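Local coordinates for multiheme cytochrome cf (Carboxydothermus ferrireducens DSM 11255, PDB 6QVM), which probably passes electrons along its many c-type hemes to insoluble extracellular Fe(III), as an undecaheme cytochrome of the bacterial S-layer, at residues W242-F253 against V270-L280; V550-Y558 against Y588-S596. One frame throughout, in Å; residues are numbered along the deposited sequence.

Contact 1 of 2, residues W242-F253 against V270-L280; sequences WHPNMVKTPDFF and VRYVINSPTEL. With HEC (heme c), chain J.
An antiparallel strand pair beside a heme site joins Val247 and Lys248 to Ile274 and Val273. Lys248 and Val273 form the hydrogen-bonded pair: Lys248 N gives to Val273 O at 2.8 Å, and Val273 N to Lys248 O at 2.6 Å. Just before strand 247-248, Met246 O accepts from Asn275 N. With CG anti to its backbone N (chi1 -177°), Asn275 sends ND2 to Asn245 O at 3.2 Å, a bent bond (136° at the hydrogen), while OD1 is held by Lys296. The Asn275 amide stands steeply against the Trp242 ring, at its edge.

Pro277 CG lies over the five-membered ring of Trp242, 3.7 Å from its centroid, a CH-pi contact. Replacing Trp242 with an alanine would probably uncover Pro277 and open a gap beside the Asn275 amide. Strand 247-248 is one of the two outermost strands of a five-stranded antiparallel meander. The Phe253 ring packs against strands 270-275 and 279-284, with Phe252 CD2 over one face and Leu280 CD1 over the other, 3.9 Å from the ring centroid. Val273 CG1 touches Phe253 CE2 at 3.7 Å. His243 NE2 binds the heme iron at 1.9 Å, opposite His387, and Met246 SD lies 3.4 Å from propionate carbon CGD.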
loop_
_atom_site.group_PDB
_atom_site.type_symbol
_atom_site.label_atom_id
_atom_site.label_comp_id
_atom_site.label_asym_id
_atom_site.label_seq_id
_atom_site.Cartn_x
_atom_site.Cartn_y
_atom_site.Cartn_z
ATOM N N TRP A 242 -0.251 5.180 -8.968
ATOM C CA TRP A 242 -0.908 4.685 -10.173
ATOM C C TRP A 242 -1.891 3.560 -9.873
ATOM O O TRP A 242 -2.858 3.375 -10.621
ATOM C CB TRP A 242 0.143 4.244 -11.192
ATOM C CG TRP A 242 0.767 5.423 -11.868
ATOM C CD1 TRP A 242 2.005 5.955 -11.630
ATOM C CD2 TRP A 242 0.163 6.245 -12.876
ATOM N NE1 TRP A 242 2.209 7.049 -12.438
ATOM C CE2 TRP A 242 1.093 7.250 -13.208
ATOM C CE3 TRP A 242 -1.071 6.221 -13.539
ATOM C CZ2 TRP A 242 0.827 8.222 -14.168
ATOM C CZ3 TRP A 242 -1.336 7.191 -14.487
ATOM C CH2 TRP A 242 -0.392 8.179 -14.793
ATOM N N HIS A 243 -1.672 2.818 -8.785
ATOM C CA HIS A 243 -2.514 1.686 -8.402
ATOM C C HIS A 243 -3.998 2.054 -8.413
ATOM O O HIS A 243 -4.767 1.435 -9.160
ATOM C CB HIS A 243 -2.105 1.141 -7.027
ATOM C CG HIS A 243 -1.024 0.111 -7.076
ATOM N ND1 HIS A 243 -0.033 0.029 -6.121
ATOM C CD2 HIS A 243 -0.777 -0.882 -7.962
ATOM C CE1 HIS A 243 0.776 -0.973 -6.416
ATOM N NE2 HIS A 243 0.347 -1.542 -7.528
ATOM N N PRO A 244 -4.451 3.055 -7.645
ATOM C CA PRO A 244 -5.892 3.352 -7.637
ATOM C C PRO A 244 -6.391 4.034 -8.900
ATOM O O PRO A 244 -7.610 4.184 -9.052
ATOM C CB PRO A 244 -6.051 4.265 -6.419
ATOM C CG PRO A 244 -4.761 4.985 -6.351
ATOM C CD PRO A 244 -3.715 3.981 -6.761
ATOM N N ASN A 245 -5.504 4.432 -9.813
ATOM C CA ASN A 245 -5.886 5.148 -11.023
ATOM C C ASN A 245 -5.836 4.285 -12.280
ATOM O O ASN A 245 -5.931 4.819 -13.389
ATOM C CB ASN A 245 -4.993 6.380 -11.204
ATOM C CG ASN A 245 -5.240 7.444 -10.147
ATOM O OD1 ASN A 245 -6.308 8.056 -10.105
ATOM N ND2 ASN A 245 -4.252 7.672 -9.292
ATOM N N MET A 246 -5.693 2.967 -12.137
ATOM C CA MET A 246 -5.500 2.108 -13.303
ATOM C C MET A 246 -6.695 2.140 -14.252
ATOM O O MET A 246 -6.520 2.031 -15.474
ATOM C CB MET A 246 -5.221 0.673 -12.850
ATOM C CG MET A 246 -5.063 -0.340 -13.975
ATOM S SD MET A 246 -3.561 -0.104 -14.946
ATOM C CE MET A 246 -3.522 -1.617 -15.902
ATOM N N VAL A 247 -7.905 2.308 -13.724
ATOM C CA VAL A 247 -9.129 2.190 -14.511
ATOM C C VAL A 247 -9.963 3.447 -14.310
ATOM O O VAL A 247 -10.356 3.764 -13.180
ATOM C CB VAL A 247 -9.931 0.934 -14.129
ATOM C CG1 VAL A 247 -11.217 0.856 -14.923
ATOM C CG2 VAL A 247 -9.084 -0.318 -14.332
ATOM N N LYS A 248 -10.244 4.149 -15.402
ATOM C CA LYS A 248 -11.005 5.388 -15.379
ATOM C C LYS A 248 -12.211 5.299 -16.304
ATOM O O LYS A 248 -12.308 4.410 -17.155
ATOM C CB LYS A 248 -10.147 6.587 -15.802
ATOM C CG LYS A 248 -8.995 6.897 -14.866
ATOM C CD LYS A 248 -9.514 7.117 -13.461
ATOM C CE LYS A 248 -8.417 7.591 -12.537
ATOM N NZ LYS A 248 -8.908 7.735 -11.145
ATOM N N THR A 249 -13.126 6.249 -16.131
ATOM C CA THR A 249 -14.149 6.546 -17.118
ATOM C C THR A 249 -13.732 7.771 -17.924
ATOM O O THR A 249 -12.952 8.604 -17.448
ATOM C CB THR A 249 -15.506 6.782 -16.444
ATOM O OG1 THR A 249 -15.391 7.835 -15.476
ATOM C CG2 THR A 249 -16.007 5.512 -15.764
ATOM N N PRO A 250 -14.212 7.896 -19.168
ATOM C CA PRO A 250 -13.716 8.976 -20.048
ATOM C C PRO A 250 -13.886 10.392 -19.508
ATOM O O PRO A 250 -13.037 11.248 -19.790
ATOM C CB PRO A 250 -14.525 8.761 -21.335
ATOM C CG PRO A 250 -14.758 7.294 -21.362
ATOM C CD PRO A 250 -14.987 6.893 -19.922
ATOM N N ASP A 251 -14.949 10.685 -18.751
ATOM C CA ASP A 251 -15.140 12.055 -18.273
ATOM C C ASP A 251 -14.027 12.498 -17.328
ATOM O O ASP A 251 -13.863 13.700 -17.096
ATOM C CB ASP A 251 -16.507 12.199 -17.589
ATOM C CG ASP A 251 -16.754 11.136 -16.533
ATOM O OD1 ASP A 251 -16.023 11.114 -15.519
ATOM O OD2 ASP A 251 -17.685 10.324 -16.720
ATOM N N PHE A 252 -13.258 11.550 -16.789
ATOM C CA PHE A 252 -12.141 11.879 -15.909
ATOM C C PHE A 252 -11.091 12.734 -16.611
ATOM O O PHE A 252 -10.396 13.524 -15.961
ATOM C CB PHE A 252 -11.524 10.580 -15.386
ATOM C CG PHE A 252 -10.224 10.755 -14.645
ATOM C CD1 PHE A 252 -10.210 11.120 -13.307
ATOM C CD2 PHE A 252 -9.013 10.524 -15.283
ATOM C CE1 PHE A 252 -9.018 11.259 -12.625
ATOM C CE2 PHE A 252 -7.821 10.659 -14.606
ATOM C CZ PHE A 252 -7.823 11.022 -13.274
ATOM N N PHE A 253 -10.962 12.600 -17.927
ATOM C CA PHE A 253 -9.919 13.295 -18.667
ATOM C C PHE A 253 -10.384 14.613 -19.274
ATOM O O PHE A 253 -9.607 15.252 -19.986
ATOM C CB PHE A 253 -9.361 12.387 -19.771
ATOM C CG PHE A 253 -8.697 11.142 -19.252
ATOM C CD1 PHE A 253 -7.361 11.152 -18.885
ATOM C CD2 PHE A 253 -9.408 9.959 -19.136
ATOM C CE1 PHE A 253 -6.750 10.009 -18.404
ATOM C CE2 PHE A 253 -8.801 8.811 -18.661
ATOM C CZ PHE A 253 -7.471 8.837 -18.291
ATOM N N VAL A 270 -17.040 4.385 -25.140
ATOM C CA VAL A 270 -16.030 3.883 -24.218
ATOM C C VAL A 270 -16.675 3.588 -22.873
ATOM O O VAL A 270 -17.391 4.427 -22.316
ATOM C CB VAL A 270 -14.872 4.882 -24.064
ATOM C CG1 VAL A 270 -13.768 4.287 -23.203
ATOM C CG2 VAL A 270 -14.336 5.275 -25.427
ATOM N N ARG A 271 -16.415 2.395 -22.352
ATOM C CA ARG A 271 -16.845 2.023 -21.012
ATOM C C ARG A 271 -15.785 2.375 -19.973
ATOM O O ARG A 271 -16.092 2.989 -18.946
ATOM C CB ARG A 271 -17.154 0.526 -20.977
ATOM C CG ARG A 271 -18.054 0.114 -19.846
ATOM C CD ARG A 271 -18.290 -1.364 -19.849
ATOM N NE ARG A 271 -19.396 -1.782 -20.705
ATOM C CZ ARG A 271 -20.677 -1.690 -20.360
ATOM N NH1 ARG A 271 -21.629 -2.108 -21.179
ATOM N NH2 ARG A 271 -21.009 -1.198 -19.181
ATOM N N TYR A 272 -14.536 1.983 -20.218
ATOM C CA TYR A 272 -13.444 2.243 -19.293
ATOM C C TYR A 272 -12.197 2.657 -20.058
ATOM O O TYR A 272 -12.010 2.288 -21.219
ATOM C CB TYR A 272 -13.119 1.015 -18.432
ATOM C CG TYR A 272 -14.155 0.716 -17.379
ATOM C CD1 TYR A 272 -14.439 1.637 -16.380
ATOM C CD2 TYR A 272 -14.848 -0.486 -17.381
ATOM C CE1 TYR A 272 -15.379 1.368 -15.413
ATOM C CE2 TYR A 272 -15.798 -0.763 -16.420
ATOM C CZ TYR A 272 -16.057 0.168 -15.435
ATOM O OH TYR A 272 -16.997 -0.091 -14.467
ATOM N N VAL A 273 -11.341 3.426 -19.390
ATOM C CA VAL A 273 -10.023 3.781 -19.902
ATOM C C VAL A 273 -8.979 3.148 -18.995
ATOM O O VAL A 273 -9.018 3.329 -17.772
ATOM C CB VAL A 273 -9.830 5.305 -19.969
ATOM C CG1 VAL A 273 -8.451 5.643 -20.530
ATOM C CG2 VAL A 273 -10.933 5.945 -20.796
ATOM N N ILE A 274 -8.062 2.392 -19.586
ATOM C CA ILE A 274 -6.960 1.796 -18.844
ATOM C C ILE A 274 -5.824 2.812 -18.813
ATOM O O ILE A 274 -5.304 3.211 -19.860
ATOM C CB ILE A 274 -6.517 0.466 -19.471
ATOM C CG1 ILE A 274 -7.728 -0.454 -19.660
ATOM C CG2 ILE A 274 -5.479 -0.212 -18.597
ATOM C CD1 ILE A 274 -8.604 -0.588 -18.418
ATOM N N ASN A 275 -5.445 3.233 -17.609
ATOM C CA ASN A 275 -4.664 4.449 -17.399
ATOM C C ASN A 275 -3.285 4.093 -16.854
ATOM O O ASN A 275 -3.153 3.710 -15.688
ATOM C CB ASN A 275 -5.415 5.387 -16.455
ATOM C CG ASN A 275 -4.702 6.706 -16.240
ATOM O OD1 ASN A 275 -3.913 7.149 -17.075
ATOM N ND2 ASN A 275 -4.966 7.337 -15.101
ATOM N N SER A 276 -2.254 4.245 -17.695
ATOM C CA SER A 276 -0.873 3.942 -17.334
ATOM C C SER A 276 -0.035 5.214 -17.450
ATOM O O SER A 276 -0.518 6.214 -17.995
ATOM C CB SER A 276 -0.324 2.832 -18.236
ATOM O OG SER A 276 0.081 3.346 -19.493
ATOM N N PRO A 277 1.212 5.230 -16.958
ATOM C CA PRO A 277 1.992 6.482 -16.999
ATOM C C PRO A 277 2.210 7.056 -18.392
ATOM O O PRO A 277 2.349 8.279 -18.527
ATOM C CB PRO A 277 3.320 6.084 -16.340
ATOM C CG PRO A 277 2.954 4.974 -15.417
ATOM C CD PRO A 277 1.859 4.208 -16.111
ATOM N N THR A 278 2.233 6.225 -19.439
ATOM C CA THR A 278 2.538 6.719 -20.776
ATOM C C THR A 278 1.398 6.570 -21.775
ATOM O O THR A 278 1.432 7.231 -22.817
ATOM C CB THR A 278 3.780 6.016 -21.344
ATOM O OG1 THR A 278 3.565 4.601 -21.312
ATOM C CG2 THR A 278 5.024 6.368 -20.543
ATOM N N GLU A 279 0.390 5.746 -21.496
ATOM C CA GLU A 279 -0.569 5.422 -22.538
ATOM C C GLU A 279 -1.946 5.171 -21.941
ATOM O O GLU A 279 -2.077 4.768 -20.782
ATOM C CB GLU A 279 -0.103 4.200 -23.333
ATOM C CG GLU A 279 -0.773 4.049 -24.681
ATOM C CD GLU A 279 -0.075 3.028 -25.558
ATOM O OE1 GLU A 279 0.131 1.884 -25.093
ATOM O OE2 GLU A 279 0.291 3.386 -26.701
ATOM N N LEU A 280 -2.967 5.425 -22.755
ATOM C CA LEU A 280 -4.354 5.122 -22.436
ATOM C C LEU A 280 -4.863 4.045 -23.383
ATOM O O LEU A 280 -4.686 4.152 -24.601
ATOM C CB LEU A 280 -5.225 6.374 -22.558
ATOM C CG LEU A 280 -4.916 7.540 -21.618
ATOM C CD1 LEU A 280 -5.948 8.641 -21.803
ATOM C CD2 LEU A 280 -4.886 7.076 -20.171
HETATM FE FE HEC J . 1.349 -3.049 -8.228
HETATM C CHA HEC J . 1.813 -0.710 -10.655
HETATM C CHB HEC J . 4.411 -2.228 -6.862
HETATM C CHC HEC J . 0.650 -4.992 -5.475
HETATM C CHD HEC J . -1.431 -4.323 -9.839
HETATM N NA HEC J . 2.830 -1.716 -8.658
HETATM C C1A HEC J . 2.840 -0.871 -9.749
HETATM C C2A HEC J . 4.115 -0.184 -9.780
HETATM C C3A HEC J . 4.835 -0.606 -8.736
HETATM C C4A HEC J . 4.043 -1.581 -8.016
HETATM C CMA HEC J . 6.262 -0.146 -8.379
HETATM C CAA HEC J . 4.553 0.845 -10.843
HETATM C CBA HEC J . 4.231 2.250 -10.342
HETATM C CGA HEC J . 4.794 3.248 -11.319
HETATM O O1A HEC J . 4.728 3.002 -12.557
HETATM O O2A HEC J . 5.305 4.298 -10.853
HETATM N NB HEC J . 2.348 -3.529 -6.498
HETATM C C1B HEC J . 3.580 -3.032 -6.109
HETATM C C2B HEC J . 3.856 -3.509 -4.773
HETATM C C3B HEC J . 2.822 -4.285 -4.387
HETATM C C4B HEC J . 1.850 -4.305 -5.468
HETATM C CMB HEC J . 5.160 -3.186 -4.008
HETATM C CAB HEC J . 2.664 -5.030 -3.036
HETATM C CBB HEC J . 2.707 -4.075 -1.816
HETATM N NC HEC J . -0.085 -4.447 -7.780
HETATM C C1C HEC J . -0.234 -5.061 -6.543
HETATM C C2C HEC J . -1.472 -5.826 -6.561
HETATM C C3C HEC J . -2.091 -5.594 -7.744
HETATM C C4C HEC J . -1.201 -4.755 -8.544
HETATM C CMC HEC J . -2.039 -6.611 -5.352
HETATM C CAC HEC J . -3.439 -6.185 -8.261
HETATM C CBC HEC J . -4.656 -5.851 -7.364
HETATM N ND HEC J . 0.349 -2.592 -9.972
HETATM C C1D HEC J . -0.787 -3.257 -10.443
HETATM C C2D HEC J . -1.178 -2.653 -11.695
HETATM C C3D HEC J . -0.165 -1.531 -11.942
HETATM C C4D HEC J . 0.744 -1.563 -10.824
HETATM C CMD HEC J . -2.362 -3.045 -12.599
HETATM C CAD HEC J . -0.134 -0.547 -13.123
HETATM C CBD HEC J . -0.831 0.718 -12.609
HETATM C CGD HEC J . -1.041 1.737 -13.700
HETATM O O1D HEC J . -0.284 1.690 -14.705
HETATM O O2D HEC J . -1.955 2.594 -13.555
#

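Contact 2 of 2, residues V550-Y558 against Y588-S596; sequences VTCHMPNGY and YKASYNSCS. With HEC (heme c), chain N.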
loop_
_atom_site.group_PDB
_atom_site.type_symbol
_atom_site.label_atom_id
_atom_site.label_comp_id
_atom_site.label_asym_id
_atom_site.label_seq_id
_atom_site.Cartn_x
_atom_site.Cartn_y
_atom_site.Cartn_z
ATOM N N VAL A 550 21.330 -0.434 -11.215
ATOM C CA VAL A 550 20.184 -0.975 -11.923
ATOM C C VAL A 550 20.412 -1.068 -13.427
ATOM O O VAL A 550 19.733 -1.852 -14.100
ATOM C CB VAL A 550 18.944 -0.116 -11.614
ATOM C CG1 VAL A 550 18.565 -0.224 -10.150
ATOM C CG2 VAL A 550 19.209 1.343 -11.979
ATOM N N THR A 551 21.351 -0.293 -13.978
ATOM C CA THR A 551 21.606 -0.359 -15.412
ATOM C C THR A 551 22.018 -1.766 -15.823
ATOM O O THR A 551 21.524 -2.308 -16.819
ATOM C CB THR A 551 22.688 0.649 -15.806
ATOM O OG1 THR A 551 22.403 1.925 -15.216
ATOM C CG2 THR A 551 22.759 0.819 -17.327
ATOM N N CYS A 552 22.930 -2.371 -15.067
ATOM C CA CYS A 552 23.433 -3.700 -15.395
ATOM C C CYS A 552 22.646 -4.810 -14.707
ATOM O O CYS A 552 22.430 -5.876 -15.292
ATOM C CB CYS A 552 24.915 -3.817 -15.020
ATOM S SG CYS A 552 26.024 -2.705 -15.915
ATOM N N HIS A 553 22.213 -4.585 -13.471
ATOM C CA HIS A 553 21.550 -5.635 -12.708
ATOM C C HIS A 553 20.046 -5.688 -12.920
ATOM O O HIS A 553 19.435 -6.722 -12.630
ATOM C CB HIS A 553 21.832 -5.469 -11.212
ATOM C CG HIS A 553 23.238 -5.790 -10.817
ATOM N ND1 HIS A 553 23.666 -7.077 -10.569
ATOM C CD2 HIS A 553 24.309 -4.989 -10.606
ATOM C CE1 HIS A 553 24.944 -7.056 -10.229
ATOM N NE2 HIS A 553 25.358 -5.801 -10.248
ATOM N N MET A 554 19.426 -4.610 -13.395
ATOM C CA MET A 554 17.975 -4.583 -13.593
ATOM C C MET A 554 17.619 -3.978 -14.951
ATOM O O MET A 554 16.911 -2.971 -15.026
ATOM C CB MET A 554 17.292 -3.815 -12.461
ATOM C CG MET A 554 17.611 -4.311 -11.058
ATOM S SD MET A 554 16.550 -3.523 -9.829
ATOM C CE MET A 554 14.981 -4.307 -10.185
ATOM N N PRO A 555 18.074 -4.584 -16.054
ATOM C CA PRO A 555 17.693 -4.060 -17.369
ATOM C C PRO A 555 16.208 -4.262 -17.607
ATOM O O PRO A 555 15.649 -5.312 -17.285
ATOM C CB PRO A 555 18.535 -4.888 -18.347
ATOM C CG PRO A 555 19.627 -5.480 -17.505
ATOM C CD PRO A 555 18.976 -5.739 -16.183
ATOM N N ASN A 556 15.570 -3.230 -18.157
ATOM C CA ASN A 556 14.139 -3.246 -18.460
ATOM C C ASN A 556 13.290 -3.550 -17.224
ATOM O O ASN A 556 12.192 -4.098 -17.333
ATOM C CB ASN A 556 13.834 -4.243 -19.582
ATOM C CG ASN A 556 14.542 -3.889 -20.874
ATOM O OD1 ASN A 556 14.499 -2.744 -21.325
ATOM N ND2 ASN A 556 15.205 -4.871 -21.472
ATOM N N GLY A 557 13.801 -3.225 -16.036
ATOM C CA GLY A 557 13.065 -3.469 -14.811
ATOM C C GLY A 557 13.095 -4.896 -14.311
ATOM O O GLY A 557 12.390 -5.209 -13.344
ATOM N N TYR A 558 13.888 -5.770 -14.924
ATOM C CA TYR A 558 13.945 -7.154 -14.474
ATOM C C TYR A 558 14.556 -7.249 -13.080
ATOM O O TYR A 558 15.551 -6.587 -12.774
ATOM C CB TYR A 558 14.750 -8.005 -15.456
ATOM C CG TYR A 558 13.939 -8.523 -16.619
ATOM C CD1 TYR A 558 12.901 -9.419 -16.415
ATOM C CD2 TYR A 558 14.214 -8.125 -17.918
ATOM C CE1 TYR A 558 12.160 -9.903 -17.470
ATOM C CE2 TYR A 558 13.466 -8.589 -18.982
ATOM C CZ TYR A 558 12.446 -9.486 -18.753
ATOM O OH TYR A 558 11.705 -9.966 -19.809
ATOM N N TYR A 588 7.811 -18.220 -19.273
ATOM C CA TYR A 588 8.828 -18.375 -18.241
ATOM C C TYR A 588 10.227 -18.003 -18.710
ATOM O O TYR A 588 11.166 -18.076 -17.910
ATOM C CB TYR A 588 8.824 -19.817 -17.722
ATOM C CG TYR A 588 8.986 -20.850 -18.811
ATOM C CD1 TYR A 588 7.885 -21.343 -19.501
ATOM C CD2 TYR A 588 10.243 -21.328 -19.156
ATOM C CE1 TYR A 588 8.032 -22.284 -20.504
ATOM C CE2 TYR A 588 10.402 -22.270 -20.154
ATOM C CZ TYR A 588 9.293 -22.743 -20.827
ATOM O OH TYR A 588 9.444 -23.680 -21.824
ATOM N N LYS A 589 10.393 -17.616 -19.976
ATOM C CA LYS A 589 11.704 -17.254 -20.503
ATOM C C LYS A 589 11.916 -15.752 -20.400
ATOM O O LYS A 589 11.051 -14.966 -20.797
ATOM C CB LYS A 589 11.865 -17.689 -21.962
ATOM C CG LYS A 589 11.762 -19.181 -22.208
ATOM C CD LYS A 589 11.742 -19.474 -23.696
ATOM C CE LYS A 589 11.790 -20.964 -23.958
ATOM N NZ LYS A 589 12.880 -21.605 -23.172
ATOM N N ALA A 590 13.074 -15.362 -19.882
ATOM C CA ALA A 590 13.485 -13.970 -19.814
ATOM C C ALA A 590 14.874 -13.835 -20.418
ATOM O O ALA A 590 15.739 -14.691 -20.204
ATOM C CB ALA A 590 13.483 -13.459 -18.372
ATOM N N SER A 591 15.085 -12.753 -21.161
ATOM C CA SER A 591 16.334 -12.549 -21.878
ATOM C C SER A 591 16.610 -11.058 -21.968
ATOM O O SER A 591 15.728 -10.293 -22.366
ATOM C CB SER A 591 16.249 -13.162 -23.275
ATOM O OG SER A 591 17.494 -13.703 -23.663
ATOM N N TYR A 592 17.821 -10.648 -21.594
ATOM C CA TYR A 592 18.175 -9.242 -21.704
ATOM C C TYR A 592 19.676 -9.072 -21.899
ATOM O O TYR A 592 20.472 -9.979 -21.649
ATOM C CB TYR A 592 17.705 -8.445 -20.481
ATOM C CG TYR A 592 18.092 -9.018 -19.128
ATOM C CD1 TYR A 592 19.331 -8.748 -18.555
ATOM C CD2 TYR A 592 17.199 -9.790 -18.401
ATOM C CE1 TYR A 592 19.674 -9.254 -17.305
ATOM C CE2 TYR A 592 17.532 -10.305 -17.162
ATOM C CZ TYR A 592 18.769 -10.034 -16.617
ATOM O OH TYR A 592 19.104 -10.541 -15.383
ATOM N N ASN A 593 20.043 -7.871 -22.345
ATOM C CA ASN A 593 21.430 -7.449 -22.504
ATOM C C ASN A 593 21.724 -6.390 -21.446
ATOM O O ASN A 593 21.075 -5.338 -21.424
ATOM C CB ASN A 593 21.664 -6.904 -23.916
ATOM C CG ASN A 593 23.129 -6.580 -24.200
ATOM O OD1 ASN A 593 23.864 -6.112 -23.329
ATOM N ND2 ASN A 593 23.549 -6.810 -25.443
ATOM N N SER A 594 22.704 -6.662 -20.580
ATOM C CA SER A 594 23.002 -5.764 -19.472
ATOM C C SER A 594 23.929 -4.614 -19.856
ATOM O O SER A 594 24.258 -3.800 -18.985
ATOM C CB SER A 594 23.628 -6.536 -18.301
ATOM O OG SER A 594 22.672 -7.356 -17.650
ATOM N N CYS A 595 24.346 -4.515 -21.124
ATOM C CA CYS A 595 25.443 -3.632 -21.489
ATOM C C CYS A 595 25.183 -2.762 -22.712
ATOM O O CYS A 595 25.934 -1.798 -22.924
ATOM C CB CYS A 595 26.717 -4.449 -21.746
ATOM S SG CYS A 595 27.033 -5.716 -20.510
ATOM N N SER A 596 24.153 -3.045 -23.513
ATOM C CA SER A 596 24.001 -2.358 -24.790
ATOM C C SER A 596 23.352 -0.976 -24.676
ATOM O O SER A 596 23.010 -0.389 -25.708
ATOM C CB SER A 596 23.211 -3.225 -25.767
ATOM O OG SER A 596 21.953 -3.589 -25.236
HETATM FE FE HEC N . 27.229 -5.311 -9.985
HETATM C CHA HEC N . 28.217 -8.548 -9.576
HETATM C CHB HEC N . 26.137 -5.263 -6.665
HETATM C CHC HEC N . 26.608 -1.988 -10.216
HETATM C CHD HEC N . 27.900 -5.444 -13.386
HETATM N NA HEC N . 27.169 -6.632 -8.420
HETATM C C1A HEC N . 27.631 -7.932 -8.486
HETATM C C2A HEC N . 27.399 -8.549 -7.194
HETATM C C3A HEC N . 26.822 -7.650 -6.395
HETATM C C4A HEC N . 26.670 -6.429 -7.147
HETATM C CMA HEC N . 26.392 -7.893 -4.934
HETATM C CAA HEC N . 27.758 -9.997 -6.820
HETATM C CBA HEC N . 26.663 -10.858 -7.416
HETATM C CGA HEC N . 27.146 -12.272 -7.523
HETATM O O1A HEC N . 27.041 -12.855 -8.632
HETATM O O2A HEC N . 27.635 -12.815 -6.500
HETATM N NB HEC N . 26.479 -3.897 -8.682
HETATM C C1B HEC N . 26.189 -4.065 -7.338
HETATM C C2B HEC N . 25.953 -2.760 -6.758
HETATM C C3B HEC N . 26.069 -1.845 -7.745
HETATM C C4B HEC N . 26.408 -2.551 -8.974
HETATM C CMB HEC N . 25.572 -2.526 -5.276
HETATM C CAB HEC N . 25.898 -0.310 -7.626
HETATM C CBB HEC N . 26.949 0.300 -6.671
HETATM N NC HEC N . 27.224 -3.993 -11.525
HETATM C C1C HEC N . 26.944 -2.646 -11.383
HETATM C C2C HEC N . 27.077 -2.014 -12.682
HETATM C C3C HEC N . 27.475 -2.953 -13.565
HETATM C C4C HEC N . 27.553 -4.220 -12.851
HETATM C CMC HEC N . 26.897 -0.501 -12.943
HETATM C CAC HEC N . 27.755 -2.771 -15.082
HETATM C CBC HEC N . 28.951 -1.823 -15.322
HETATM N ND HEC N . 27.948 -6.772 -11.290
HETATM C C1D HEC N . 28.150 -6.591 -12.658
HETATM C C2D HEC N . 28.676 -7.818 -13.203
HETATM C C3D HEC N . 28.774 -8.797 -12.024
HETATM C C4D HEC N . 28.306 -8.056 -10.869
HETATM C CMD HEC N . 29.051 -8.091 -14.672
HETATM C CAD HEC N . 29.283 -10.254 -12.089
HETATM C CBD HEC N . 28.146 -11.180 -11.671
HETATM C CGD HEC N . 27.941 -12.264 -12.699
HETATM O O1D HEC N . 26.767 -12.483 -13.108
HETATM O O2D HEC N . 28.945 -12.907 -13.114
HETATM O O HOH W 1 17.642 -8.442 -13.674
HETATM O O HOH W 2 12.860 -11.205 -22.128
#
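Ser594 OG is gripped by two groups. It donates to Cys552 O at 2.8 Å, in the carbonyl plane, and it is also hydrogen-bonded to the backbone N of Gly564. The hydroxyl lies beside the backbone N of Ser594 and anti to the carbonyl carbon (chi1 -72°), which turns it to the end of helix 549-553. Pro555 follows that helix. Its CG meets Tyr592 CD1 at 3.4 Å, and its CD sits off-centre above the Tyr592 ring in a CH-pi contact. Tyr558 comes to the same ring from the other end of the loop. The two tyrosine planes are 25° apart but slid, with centroids 5.3 Å apart, so the rings barely overlap. The close touch is Tyr558 CD2 to Tyr592 CD2. Two residues earlier on the strand, Ala590 CB meets Tyr558 CE1 at 3.9 Å.

Waters join the polar ends. One is hydrogen-bonded to His553 O at 2.7 Å and to Tyr592 OH, which also bonds Lys562 O. A second bridges Tyr558 OH and the backbone N of Ser591. At the end of the strand, Asn593 OD1 accepts from Cys595 N at 2.8 Å, an Asx turn. Cys595 is itself linked to another heme. Cys552 SG is bonded to heme CAC at 1.9 Å. His553 NE2 binds the iron, with His659 as the other axial ligand. This is the second cysteine and histidine of a CXXCH heme-attachment motif, here packed against the edge strand of a four-stranded antiparallel sheet.

Contact 1 and contact 2 follow one another along the chain and do not touch. Their centres are 29 Å apart, and their nearest atoms about 13 Å apart. Each sets an outermost strand of a different antiparallel sheet next to a heme with two histidine ligands. In both, the first segment supplies one of the axial histidines. The roles differ otherwise: both segments of contact 2 also carry a thioether cysteine, each to a different heme, whereas 242-253 and 270-280 surround a heme propionate. Both contacts also touch further hemes, consistent with places along a multiheme electron path.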